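PDB 6W6M: type IV pilus secretin PilQ family protein, which probably forms, as a ring of fourteen subunits, the outer-membrane channel through which the type IV competence pilus of Vibrio cholerae passes. Local coordinates for residues E324-T329 / L561-P566; L338-G343 / L407-L412; L478-T483 / I506-L511. One frame throughout, in Å; residues are numbered along the deposited sequence.

Contact 1 (E324-T329 / L561-P566); sequences EARIVT and LIFVTP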
ATOM      1  N   GLU A 324     -37.257 -27.646 -29.369  1.00 61.72           N
ATOM      2  CA  GLU A 324     -36.583 -28.927 -29.231  1.00 61.72           C
ATOM      3  C   GLU A 324     -35.358 -29.071 -30.120  1.00 61.72           C
ATOM      4  O   GLU A 324     -35.453 -29.049 -31.339  1.00 61.72           O
ATOM      5  CB  GLU A 324     -37.547 -30.078 -29.503  1.00 61.72           C
ATOM      6  CG  GLU A 324     -36.911 -31.440 -29.301  1.00 61.72           C
ATOM      7  CD  GLU A 324     -37.880 -32.576 -29.525  1.00 61.72           C
ATOM      8  OE1 GLU A 324     -39.044 -32.299 -29.876  1.00 61.72           O
ATOM      9  OE2 GLU A 324     -37.476 -33.743 -29.349  1.00 61.72           O
ATOM     10  N   ALA A 325     -34.207 -29.229 -29.485  1.00 57.07           N
ATOM     11  CA  ALA A 325     -32.939 -29.408 -30.178  1.00 57.07           C
ATOM     12  C   ALA A 325     -32.614 -30.889 -30.313  1.00 57.07           C
ATOM     13  O   ALA A 325     -33.108 -31.726 -29.567  1.00 57.07           O
ATOM     14  CB  ALA A 325     -31.812 -28.673 -29.453  1.00 57.07           C
ATOM     15  N   ARG A 326     -31.775 -31.214 -31.290  1.00 58.79           N
ATOM     16  CA  ARG A 326     -31.409 -32.607 -31.522  1.00 58.79           C
ATOM     17  C   ARG A 326     -29.978 -32.700 -32.023  1.00 58.79           C
ATOM     18  O   ARG A 326     -29.662 -32.168 -33.084  1.00 58.79           O
ATOM     19  CB  ARG A 326     -32.354 -33.258 -32.526  1.00 58.79           C
ATOM     20  CG  ARG A 326     -32.394 -34.740 -32.423  1.00 58.79           C
ATOM     21  CD  ARG A 326     -33.078 -35.348 -33.606  1.00 58.79           C
ATOM     22  NE  ARG A 326     -33.358 -36.759 -33.377  1.00 58.79           N
ATOM     23  CZ  ARG A 326     -33.254 -37.697 -34.307  1.00 58.79           C
ATOM     24  NH1 ARG A 326     -32.863 -37.374 -35.532  1.00 58.79           N
ATOM     25  NH2 ARG A 326     -33.524 -38.960 -34.013  1.00 58.79           N
ATOM     26  N   ILE A 327     -29.126 -33.394 -31.281  1.00 57.62           N
ATOM     27  CA  ILE A 327     -27.716 -33.532 -31.614  1.00 57.62           C
ATOM     28  C   ILE A 327     -27.461 -34.988 -31.956  1.00 57.62           C
ATOM     29  O   ILE A 327     -27.757 -35.873 -31.146  1.00 57.62           O
ATOM     30  CB  ILE A 327     -26.812 -33.077 -30.461  1.00 57.62           C
ATOM     31  CG1 ILE A 327     -26.971 -31.581 -30.233  1.00 57.62           C
ATOM     32  CG2 ILE A 327     -25.371 -33.407 -30.750  1.00 57.62           C
ATOM     33  CD1 ILE A 327     -26.338 -31.099 -28.983  1.00 57.62           C
ATOM     34  N   VAL A 328     -26.925 -35.239 -33.148  1.00 59.60           N
ATOM     35  CA  VAL A 328     -26.702 -36.594 -33.637  1.00 59.60           C
ATOM     36  C   VAL A 328     -25.244 -36.747 -34.044  1.00 59.60           C
ATOM     37  O   VAL A 328     -24.681 -35.864 -34.697  1.00 59.60           O
ATOM     38  CB  VAL A 328     -27.631 -36.920 -34.822  1.00 59.60           C
ATOM     39  CG1 VAL A 328     -27.469 -38.349 -35.232  1.00 59.60           C
ATOM     40  CG2 VAL A 328     -29.060 -36.654 -34.456  1.00 59.60           C
ATOM     41  N   THR A 329     -24.630 -37.869 -33.671  1.00 66.01           N
ATOM     42  CA  THR A 329     -23.269 -38.129 -34.128  1.00 66.01           C
ATOM     43  C   THR A 329     -23.080 -39.594 -34.499  1.00 66.01           C
ATOM     44  O   THR A 329     -23.631 -40.486 -33.852  1.00 66.01           O
ATOM     45  CB  THR A 329     -22.226 -37.723 -33.087  1.00 66.01           C
ATOM     46  OG1 THR A 329     -20.925 -37.806 -33.675  1.00 66.01           O
ATOM     47  CG2 THR A 329     -22.267 -38.626 -31.902  1.00 66.01           C
ATOM     48  N   LEU A 561     -24.351 -33.550 -36.528  1.00 57.29           N
ATOM     49  CA  LEU A 561     -25.425 -32.693 -37.023  1.00 57.29           C
ATOM     50  C   LEU A 561     -26.249 -32.142 -35.869  1.00 57.29           C
ATOM     51  O   LEU A 561     -26.446 -32.817 -34.856  1.00 57.29           O
ATOM     52  CB  LEU A 561     -26.354 -33.443 -37.977  1.00 57.29           C
ATOM     53  CG  LEU A 561     -25.777 -33.932 -39.302  1.00 57.29           C
ATOM     54  CD1 LEU A 561     -26.788 -34.761 -40.026  1.00 57.29           C
ATOM     55  CD2 LEU A 561     -25.361 -32.772 -40.165  1.00 57.29           C
ATOM     56  N   ILE A 562     -26.754 -30.916 -36.034  1.00 56.98           N
ATOM     57  CA  ILE A 562     -27.612 -30.286 -35.031  1.00 56.98           C
ATOM     58  C   ILE A 562     -28.894 -29.787 -35.689  1.00 56.98           C
ATOM     59  O   ILE A 562     -28.840 -29.037 -36.665  1.00 56.98           O
ATOM     60  CB  ILE A 562     -26.884 -29.137 -34.313  1.00 56.98           C
ATOM     61  CG1 ILE A 562     -25.721 -29.687 -33.487  1.00 56.98           C
ATOM     62  CG2 ILE A 562     -27.836 -28.389 -33.418  1.00 56.98           C
ATOM     63  CD1 ILE A 562     -24.791 -28.657 -32.956  1.00 56.98           C
ATOM     64  N   PHE A 563     -30.043 -30.205 -35.159  1.00 60.18           N
ATOM     65  CA  PHE A 563     -31.365 -29.816 -35.636  1.00 60.18           C
ATOM     66  C   PHE A 563     -32.105 -29.017 -34.572  1.00 60.18           C
ATOM     67  O   PHE A 563     -31.834 -29.141 -33.380  1.00 60.18           O
ATOM     68  CB  PHE A 563     -32.243 -31.025 -35.985  1.00 60.18           C
ATOM     69  CG  PHE A 563     -31.654 -31.951 -36.986  1.00 60.18           C
ATOM     70  CD1 PHE A 563     -30.822 -32.975 -36.594  1.00 60.18           C
ATOM     71  CD2 PHE A 563     -31.967 -31.833 -38.318  1.00 60.18           C
ATOM     72  CE1 PHE A 563     -30.291 -33.840 -37.512  1.00 60.18           C
ATOM     73  CE2 PHE A 563     -31.435 -32.697 -39.239  1.00 60.18           C
ATOM     74  CZ  PHE A 563     -30.597 -33.702 -38.833  1.00 60.18           C
ATOM     75  N   VAL A 564     -33.095 -28.238 -35.008  1.00 63.08           N
ATOM     76  CA  VAL A 564     -33.989 -27.540 -34.092  1.00 63.08           C
ATOM     77  C   VAL A 564     -35.370 -27.465 -34.720  1.00 63.08           C
ATOM     78  O   VAL A 564     -35.512 -27.375 -35.939  1.00 63.08           O
ATOM     79  CB  VAL A 564     -33.458 -26.136 -33.719  1.00 63.08           C
ATOM     80  CG1 VAL A 564     -33.371 -25.241 -34.918  1.00 63.08           C
ATOM     81  CG2 VAL A 564     -34.333 -25.508 -32.678  1.00 63.08           C
ATOM     82  N   THR A 565     -36.399 -27.527 -33.877  1.00 68.54           N
ATOM     83  CA  THR A 565     -37.782 -27.422 -34.333  1.00 68.54           C
ATOM     84  C   THR A 565     -38.666 -26.743 -33.292  1.00 68.54           C
ATOM     85  O   THR A 565     -38.879 -27.285 -32.206  1.00 68.54           O
ATOM     86  CB  THR A 565     -38.342 -28.800 -34.694  1.00 68.54           C
ATOM     87  OG1 THR A 565     -39.748 -28.706 -34.930  1.00 68.54           O
ATOM     88  CG2 THR A 565     -38.086 -29.795 -33.605  1.00 68.54           C
ATOM     89  N   PRO A 566     -39.185 -25.557 -33.583  1.00 73.24           N
ATOM     90  CA  PRO A 566     -40.088 -24.877 -32.655  1.00 73.24           C
ATOM     91  C   PRO A 566     -41.552 -25.175 -32.965  1.00 73.24           C
ATOM     92  O   PRO A 566     -41.885 -25.836 -33.943  1.00 73.24           O
ATOM     93  CB  PRO A 566     -39.763 -23.406 -32.904  1.00 73.24           C
ATOM     94  CG  PRO A 566     -39.439 -23.369 -34.332  1.00 73.24           C
ATOM     95  CD  PRO A 566     -38.803 -24.681 -34.696  1.00 73.24           C
TER
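Residues 324-329 and 561-566 run antiparallel, their axes 4.6 Å apart at an angle of 164°, and three hydrogen-bonded pairs, Glu324 with Thr565, Arg326 with Phe563 and Val328 with Leu561, tie them together. Val328 N reaches Leu561 O at 3.0 Å, and Glu324 N reaches Thr565 O at 3.3 Å, the longest of the six bonds. Between these pairs, the CA-H groups of Ala325, Ile327, Ile562 and Val564 point at carbonyl oxygens of the facing strand.

Glu324, Arg326, Val328, Leu561, Phe563 and Thr565 share one face. Phe563 sits in their midst: its CG is anti to its own carbonyl carbon (chi1 -56°), and the ring turns an edge to Val328, where CE1 is 4.3 Å from Val328 CG2. Its CB lies 4.1 Å from Arg326 CB, and from there the arginine chain runs on extended. Next along the face, Thr565 meets Glu324 through its methyl, CG2 lying 3.6 Å from Glu324 O. On the other face, which carries Ala325, Ile327, Ile562 and Val564, the two isoleucines point the same way side by side, with Ile327 CG1 4.0 Å from Ile562 CG1.

This face is buried because a second layer lies over it: Ile327 packs on Val482 of strand 475-493, and Ile562 on Ile506 of strand 496-513. Within its own sheet the pair is flanked by strand 404-429, bonded to 324-329 through Ala325 and Ile327, and by strand 518-534, which pairs with Ile562. Leu561 also packs on Arg425 of a neighbouring subunit.

Contact 2 (L338-G343 / L407-L412); sequences LGVRWG and LELSAL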
ATOM      1  N   LEU A 338      -0.272 -56.334 -41.308  1.00 77.43           N
ATOM      2  CA  LEU A 338       0.379 -57.591 -41.669  1.00 77.43           C
ATOM      3  C   LEU A 338       1.878 -57.531 -41.389  1.00 77.43           C
ATOM      4  O   LEU A 338       2.532 -56.541 -41.707  1.00 77.43           O
ATOM      5  CB  LEU A 338       0.176 -57.914 -43.149  1.00 77.43           C
ATOM      6  CG  LEU A 338      -1.212 -58.205 -43.710  1.00 77.43           C
ATOM      7  CD1 LEU A 338      -1.156 -58.345 -45.200  1.00 77.43           C
ATOM      8  CD2 LEU A 338      -1.826 -59.432 -43.105  1.00 77.43           C
ATOM      9  N   GLY A 339       2.443 -58.601 -40.836  1.00 79.31           N
ATOM     10  CA  GLY A 339       3.856 -58.582 -40.499  1.00 79.31           C
ATOM     11  C   GLY A 339       4.492 -59.949 -40.576  1.00 79.31           C
ATOM     12  O   GLY A 339       3.810 -60.973 -40.492  1.00 79.31           O
ATOM     13  N   VAL A 340       5.821 -59.965 -40.717  1.00 80.30           N
ATOM     14  CA  VAL A 340       6.575 -61.192 -40.953  1.00 80.30           C
ATOM     15  C   VAL A 340       7.892 -61.176 -40.189  1.00 80.30           C
ATOM     16  O   VAL A 340       8.582 -60.157 -40.103  1.00 80.30           O
ATOM     17  CB  VAL A 340       6.836 -61.415 -42.457  1.00 80.30           C
ATOM     18  CG1 VAL A 340       7.712 -62.611 -42.669  1.00 80.30           C
ATOM     19  CG2 VAL A 340       5.544 -61.625 -43.189  1.00 80.30           C
ATOM     20  N   ARG A 341       8.267 -62.341 -39.667  1.00 85.05           N
ATOM     21  CA  ARG A 341       9.478 -62.463 -38.860  1.00 85.05           C
ATOM     22  C   ARG A 341      10.163 -63.767 -39.248  1.00 85.05           C
ATOM     23  O   ARG A 341       9.621 -64.836 -38.970  1.00 85.05           O
ATOM     24  CB  ARG A 341       9.111 -62.452 -37.383  1.00 85.05           C
ATOM     25  CG  ARG A 341      10.023 -61.666 -36.495  1.00 85.05           C
ATOM     26  CD  ARG A 341       9.285 -61.209 -35.268  1.00 85.05           C
ATOM     27  NE  ARG A 341       8.669 -62.312 -34.550  1.00 85.05           N
ATOM     28  CZ  ARG A 341       9.029 -62.706 -33.336  1.00 85.05           C
ATOM     29  NH1 ARG A 341      10.001 -62.077 -32.697  1.00 85.05           N
ATOM     30  NH2 ARG A 341       8.411 -63.723 -32.757  1.00 85.05           N
ATOM     31  N   TRP A 342      11.333 -63.709 -39.881  1.00 85.24           N
ATOM     32  CA  TRP A 342      11.994 -64.965 -40.221  1.00 85.24           C
ATOM     33  C   TRP A 342      13.499 -64.876 -40.056  1.00 85.24           C
ATOM     34  O   TRP A 342      14.090 -63.794 -40.065  1.00 85.24           O
ATOM     35  CB  TRP A 342      11.660 -65.446 -41.637  1.00 85.24           C
ATOM     36  CG  TRP A 342      12.111 -64.590 -42.763  1.00 85.24           C
ATOM     37  CD1 TRP A 342      11.354 -63.716 -43.464  1.00 85.24           C
ATOM     38  CD2 TRP A 342      13.410 -64.563 -43.359  1.00 85.24           C
ATOM     39  NE1 TRP A 342      12.095 -63.127 -44.446  1.00 85.24           N
ATOM     40  CE2 TRP A 342      13.366 -63.631 -44.405  1.00 85.24           C
ATOM     41  CE3 TRP A 342      14.610 -65.233 -43.106  1.00 85.24           C
ATOM     42  CZ2 TRP A 342      14.476 -63.345 -45.200  1.00 85.24           C
ATOM     43  CZ3 TRP A 342      15.710 -64.949 -43.893  1.00 85.24           C
ATOM     44  CH2 TRP A 342      15.636 -64.013 -44.924  1.00 85.24           C
ATOM     45  N   GLY A 343      14.110 -66.051 -39.925  1.00 89.08           N
ATOM     46  CA  GLY A 343      15.541 -66.141 -39.691  1.00 89.08           C
ATOM     47  C   GLY A 343      16.123 -67.448 -40.180  1.00 89.08           C
ATOM     48  O   GLY A 343      15.413 -68.448 -40.327  1.00 89.08           O
ATOM     49  N   LEU A 407      10.135 -69.268 -39.610  1.00 84.27           N
ATOM     50  CA  LEU A 407       9.280 -68.329 -40.332  1.00 84.27           C
ATOM     51  C   LEU A 407       7.955 -68.139 -39.610  1.00 84.27           C
ATOM     52  O   LEU A 407       7.206 -69.102 -39.458  1.00 84.27           O
ATOM     53  CB  LEU A 407       9.017 -68.815 -41.758  1.00 84.27           C
ATOM     54  CG  LEU A 407       8.078 -67.983 -42.634  1.00 84.27           C
ATOM     55  CD1 LEU A 407       8.637 -66.605 -42.875  1.00 84.27           C
ATOM     56  CD2 LEU A 407       7.832 -68.669 -43.955  1.00 84.27           C
ATOM     57  N   GLU A 408       7.637 -66.900 -39.223  1.00 82.91           N
ATOM     58  CA  GLU A 408       6.396 -66.578 -38.527  1.00 82.91           C
ATOM     59  C   GLU A 408       5.638 -65.476 -39.252  1.00 82.91           C
ATOM     60  O   GLU A 408       6.233 -64.480 -39.672  1.00 82.91           O
ATOM     61  CB  GLU A 408       6.664 -66.139 -37.094  1.00 82.91           C
ATOM     62  CG  GLU A 408       5.409 -65.861 -36.305  1.00 82.91           C
ATOM     63  CD  GLU A 408       5.691 -65.473 -34.871  1.00 82.91           C
ATOM     64  OE1 GLU A 408       6.875 -65.384 -34.501  1.00 82.91           O
ATOM     65  OE2 GLU A 408       4.729 -65.240 -34.109  1.00 82.91           O
ATOM     66  N   LEU A 409       4.304 -65.630 -39.387  1.00 80.14           N
ATOM     67  CA  LEU A 409       3.411 -64.630 -39.947  1.00 80.14           C
ATOM     68  C   LEU A 409       2.485 -64.106 -38.862  1.00 80.14           C
ATOM     69  O   LEU A 409       2.106 -64.846 -37.954  1.00 80.14           O
ATOM     70  CB  LEU A 409       2.574 -65.215 -41.078  1.00 80.14           C
ATOM     71  CG  LEU A 409       3.320 -65.666 -42.325  1.00 80.14           C
ATOM     72  CD1 LEU A 409       2.370 -66.348 -43.273  1.00 80.14           C
ATOM     73  CD2 LEU A 409       3.982 -64.494 -43.006  1.00 80.14           C
ATOM     74  N   SER A 410       2.128 -62.852 -38.950  1.00 78.53           N
ATOM     75  CA  SER A 410       1.185 -62.295 -37.991  1.00 78.53           C
ATOM     76  C   SER A 410       0.296 -61.270 -38.672  1.00 78.53           C
ATOM     77  O   SER A 410       0.688 -60.642 -39.654  1.00 78.53           O
ATOM     78  CB  SER A 410       1.895 -61.669 -36.794  1.00 78.53           C
ATOM     79  OG  SER A 410       2.675 -60.568 -37.199  1.00 78.53           O
ATOM     80  N   ALA A 411      -0.905 -61.100 -38.125  1.00 77.39           N
ATOM     81  CA  ALA A 411      -1.935 -60.310 -38.780  1.00 77.39           C
ATOM     82  C   ALA A 411      -2.892 -59.738 -37.746  1.00 77.39           C
ATOM     83  O   ALA A 411      -2.941 -60.184 -36.598  1.00 77.39           O
ATOM     84  CB  ALA A 411      -2.694 -61.144 -39.802  1.00 77.39           C
ATOM     85  N   LEU A 412      -3.656 -58.729 -38.173  1.00 80.26           N
ATOM     86  CA  LEU A 412      -4.732 -58.166 -37.365  1.00 80.26           C
ATOM     87  C   LEU A 412      -5.667 -57.369 -38.257  1.00 80.26           C
ATOM     88  O   LEU A 412      -5.225 -56.766 -39.232  1.00 80.26           O
ATOM     89  CB  LEU A 412      -4.190 -57.265 -36.254  1.00 80.26           C
ATOM     90  CG  LEU A 412      -5.216 -56.553 -35.375  1.00 80.26           C
ATOM     91  CD1 LEU A 412      -6.043 -57.553 -34.615  1.00 80.26           C
ATOM     92  CD2 LEU A 412      -4.525 -55.619 -34.422  1.00 80.26           C
TER
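Arg341 and Glu408 join strands 338-343 and 407-412 twice, through main chain and side chain. Arg341 N donates to Glu408 O, and Glu408 N to Arg341 O. On one face of the sheet the two side chains run alongside each other, and NH2 of Arg341 meets OE1 of Glu408 at 2.9 Å in a salt bridge. The glutamate is extended beyond CG, while the arginine bends at chi3 (55°), bringing the carboxylate oxygen to the edge of its guanidinium. One N-H is used, on the syn side of OE1, with the two planes 61° apart. This face is the covered one: Ser391 and Ala393 of strand 390-397 and Ile357 of a neighbouring subunit pack on Glu408. Here Gly339 pairs with Ser410, whose OG is hydrogen-bonded to Ser384 N.

Both strands belong to the long antiparallel beta-sheet that each subunit probably contributes to the secretin's barrel wall. The opposite face of the pair is apolar and more exposed, with Leu338 and Leu409 on the surface, although Val340 between them is buried. Leu409 CD2 lies alongside Val340 CG2, and Leu338 CD2 is 3.8 Å from the methyl CB of Ala411. Trp342 touches the other strand mainly through CB, 3.5 Å from Leu407 CD1; its indole leads away from that strand, and NE1 makes a weak hydrogen bond to Leu547 O.

Contact 3 (L478-T483 / I506-L511); sequences LDLSVT and IGTQVL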
ATOM      1  N   LEU A 478     -35.245 -17.165 -33.628  1.00 69.35           N
ATOM      2  CA  LEU A 478     -34.669 -17.795 -32.447  1.00 69.35           C
ATOM      3  C   LEU A 478     -33.241 -17.324 -32.221  1.00 69.35           C
ATOM      4  O   LEU A 478     -32.417 -17.390 -33.139  1.00 69.35           O
ATOM      5  CB  LEU A 478     -34.696 -19.316 -32.580  1.00 69.35           C
ATOM      6  CG  LEU A 478     -36.041 -20.042 -32.633  1.00 69.35           C
ATOM      7  CD1 LEU A 478     -35.825 -21.499 -32.911  1.00 69.35           C
ATOM      8  CD2 LEU A 478     -36.823 -19.873 -31.362  1.00 69.35           C
ATOM      9  N   ASP A 479     -32.948 -16.873 -30.998  1.00 70.10           N
ATOM     10  CA  ASP A 479     -31.546 -16.668 -30.539  1.00 70.10           C
ATOM     11  C   ASP A 479     -31.069 -17.903 -29.766  1.00 70.10           C
ATOM     12  O   ASP A 479     -31.575 -18.130 -28.656  1.00 70.10           O
ATOM     13  CB  ASP A 479     -31.425 -15.419 -29.662  1.00 70.10           C
ATOM     14  CG  ASP A 479     -31.448 -14.118 -30.445  1.00 70.10           C
ATOM     15  OD1 ASP A 479     -31.173 -14.160 -31.660  1.00 70.10           O
ATOM     16  OD2 ASP A 479     -31.740 -13.073 -29.831  1.00 70.10           O
ATOM     17  N   LEU A 480     -30.119 -18.651 -30.332  1.00 63.08           N
ATOM     18  CA  LEU A 480     -29.903 -20.077 -29.966  1.00 63.08           C
ATOM     19  C   LEU A 480     -28.490 -20.244 -29.396  1.00 63.08           C
ATOM     20  O   LEU A 480     -27.544 -19.727 -30.012  1.00 63.08           O
ATOM     21  CB  LEU A 480     -30.080 -20.938 -31.221  1.00 30.00           C
ATOM     22  CG  LEU A 480     -31.484 -20.950 -31.819  1.00 30.00           C
ATOM     23  CD1 LEU A 480     -31.500 -21.714 -33.133  1.00 30.00           C
ATOM     24  CD2 LEU A 480     -32.482 -21.549 -30.842  1.00 30.00           C
ATOM     25  N   SER A 481     -28.365 -20.948 -28.269  1.00 57.57           N
ATOM     26  CA  SER A 481     -27.073 -21.564 -27.866  1.00 57.57           C
ATOM     27  C   SER A 481     -27.294 -23.039 -27.523  1.00 57.57           C
ATOM     28  O   SER A 481     -28.146 -23.319 -26.668  1.00 57.57           O
ATOM     29  CB  SER A 481     -26.466 -20.823 -26.706  1.00 57.57           C
ATOM     30  OG  SER A 481     -25.204 -20.284 -27.058  1.00 57.57           O
ATOM     31  N   VAL A 482     -26.552 -23.941 -28.168  1.00 54.24           N
ATOM     32  CA  VAL A 482     -26.667 -25.400 -27.850  1.00 54.24           C
ATOM     33  C   VAL A 482     -25.264 -25.984 -27.633  1.00 54.24           C
ATOM     34  O   VAL A 482     -24.447 -25.875 -28.560  1.00 54.24           O
ATOM     35  CB  VAL A 482     -27.388 -26.150 -28.987  1.00 54.24           C
ATOM     36  CG1 VAL A 482     -27.504 -27.638 -28.708  1.00 54.24           C
ATOM     37  CG2 VAL A 482     -28.749 -25.549 -29.297  1.00 54.24           C
ATOM     38  N   THR A 483     -24.983 -26.570 -26.458  1.00 55.82           N
ATOM     39  CA  THR A 483     -23.651 -27.110 -26.205  1.00 55.82           C
ATOM     40  C   THR A 483     -23.727 -28.537 -25.690  1.00 55.82           C
ATOM     41  O   THR A 483     -24.743 -28.971 -25.151  1.00 55.82           O
ATOM     42  CB  THR A 483     -22.838 -26.277 -25.188  1.00 55.82           C
ATOM     43  OG1 THR A 483     -23.140 -26.698 -23.856  1.00 55.82           O
ATOM     44  CG2 THR A 483     -23.123 -24.802 -25.308  1.00 55.82           C
ATOM     45  N   ILE A 506     -22.422 -24.401 -30.570  1.00 55.25           N
ATOM     46  CA  ILE A 506     -22.950 -23.646 -31.694  1.00 55.25           C
ATOM     47  C   ILE A 506     -23.864 -22.560 -31.151  1.00 55.25           C
ATOM     48  O   ILE A 506     -24.674 -22.794 -30.250  1.00 55.25           O
ATOM     49  CB  ILE A 506     -23.655 -24.571 -32.713  1.00 55.25           C
ATOM     50  CG1 ILE A 506     -24.069 -23.787 -33.948  1.00 55.25           C
ATOM     51  CG2 ILE A 506     -24.844 -25.270 -32.112  1.00 55.25           C
ATOM     52  CD1 ILE A 506     -24.466 -24.645 -35.073  1.00 55.25           C
ATOM     53  N   GLY A 507     -23.700 -21.361 -31.688  1.00 57.36           N
ATOM     54  CA  GLY A 507     -24.507 -20.221 -31.320  1.00 57.36           C
ATOM     55  C   GLY A 507     -24.912 -19.403 -32.523  1.00 57.36           C
ATOM     56  O   GLY A 507     -24.063 -19.042 -33.332  1.00 57.36           O
ATOM     57  N   THR A 508     -26.199 -19.097 -32.661  1.00 64.93           N
ATOM     58  CA  THR A 508     -26.681 -18.464 -33.883  1.00 64.93           C
ATOM     59  C   THR A 508     -27.940 -17.658 -33.616  1.00 64.93           C
ATOM     60  O   THR A 508     -28.472 -17.624 -32.504  1.00 64.93           O
ATOM     61  CB  THR A 508     -26.998 -19.489 -34.988  1.00 64.93           C
ATOM     62  OG1 THR A 508     -27.994 -20.419 -34.546  1.00 64.93           O
ATOM     63  CG2 THR A 508     -25.775 -20.233 -35.408  1.00 64.93           C
ATOM     64  N   GLN A 509     -28.418 -17.022 -34.680  1.00 72.12           N
ATOM     65  CA  GLN A 509     -29.768 -16.487 -34.767  1.00 72.12           C
ATOM     66  C   GLN A 509     -30.364 -16.969 -36.076  1.00 72.12           C
ATOM     67  O   GLN A 509     -29.763 -16.781 -37.131  1.00 72.12           O
ATOM     68  CB  GLN A 509     -29.769 -14.964 -34.699  1.00 72.12           C
ATOM     69  CG  GLN A 509     -31.150 -14.372 -34.641  1.00 72.12           C
ATOM     70  CD  GLN A 509     -31.131 -12.887 -34.405  1.00 72.12           C
ATOM     71  OE1 GLN A 509     -30.082 -12.295 -34.192  1.00 72.12           O
ATOM     72  NE2 GLN A 509     -32.294 -12.275 -34.444  1.00 72.12           N
ATOM     73  N   VAL A 510     -31.525 -17.614 -36.015  1.00 71.78           N
ATOM     74  CA  VAL A 510     -32.147 -18.167 -37.212  1.00 71.78           C
ATOM     75  C   VAL A 510     -33.618 -17.778 -37.274  1.00 71.78           C
ATOM     76  O   VAL A 510     -34.196 -17.269 -36.317  1.00 71.78           O
ATOM     77  CB  VAL A 510     -32.005 -19.700 -37.311  1.00 71.78           C
ATOM     78  CG1 VAL A 510     -30.549 -20.091 -37.442  1.00 71.78           C
ATOM     79  CG2 VAL A 510     -32.663 -20.384 -36.123  1.00 71.78           C
ATOM     80  N   LEU A 511     -34.217 -18.053 -38.430  1.00 71.61           N
ATOM     81  CA  LEU A 511     -35.595 -17.697 -38.756  1.00 71.61           C
ATOM     82  C   LEU A 511     -36.245 -18.918 -39.388  1.00 71.61           C
ATOM     83  O   LEU A 511     -35.839 -19.343 -40.470  1.00 71.61           O
ATOM     84  CB  LEU A 511     -35.655 -16.491 -39.697  1.00 30.00           C
ATOM     85  CG  LEU A 511     -36.913 -16.368 -40.560  1.00 30.00           C
ATOM     86  CD1 LEU A 511     -38.145 -16.182 -39.688  1.00 30.00           C
ATOM     87  CD2 LEU A 511     -36.775 -15.222 -41.552  1.00 30.00           C
TER
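The beta hairpin of strands 475-493 and 496-513 forms one side of a four-stranded antiparallel sheet, and residues 478-483 and 506-511 face each other within it. Their short axes approach to 4.8 Å, and hydrogen-bonded pairs join Leu478 to Val510, Leu480 to Thr508 and Val482 to Ile506. The bond from Leu480 N to Thr508 O is 2.9 Å long and almost straight at 173°. Gly507, paired with Ser481, brings its CA within 3.3 Å of Leu480 O.

Six side chains form the buried face. Leu480 CD1 comes to 3.5 Å from Val510 CG2, the two side chains meeting at about a right angle, and also lies near Thr508 OG1. At one end of the row Val482 CB lies 4.1 Å from Ile506 CG2, a branch set between its own backbone N and carbonyl carbon. CG1 of the isoleucine is thereby turned anti to the backbone N (chi1 -174°), and the end of the chain leads away from strand 478-483. Leu520 of strand 518-534 packs against Leu480, Ile506, Thr508 and Val510 on this face.

At the hairpin's outer strand the sheet runs on across the subunit interface: Ile506 and Gly507 pair with an antiparallel strand of a neighbouring subunit, whose Thr429 OG1 is hydrogen-bonded to Gln509 O. On the polar face Asp479 and Gln509 lie side by side, both packing on Lys263 of that subunit, with the carboxylate and amide planes turned 86° apart.

Contacts 1 and 3 lie near the centre of the chain, 11 Å apart between centres, and face each other as two layers: the isoleucine face of contact 1 packs on the buried face of contact 3, where Val564 CG2 also lies 4.3 Å from Leu478 CD1. Contact 3 is the more buried and extends its sheet into the next subunit, whereas contact 1 keeps one face of mixed polar and apolar side chains at least partly exposed. Contact 2 shares strand 320-347 with contact 1, but its centre is 49 Å away, far along the same long sheet. There the apolar face carries surface leucines, and the two strands are joined by a salt bridge, a feature absent from the cross-strand bonds of contacts 1 and 3.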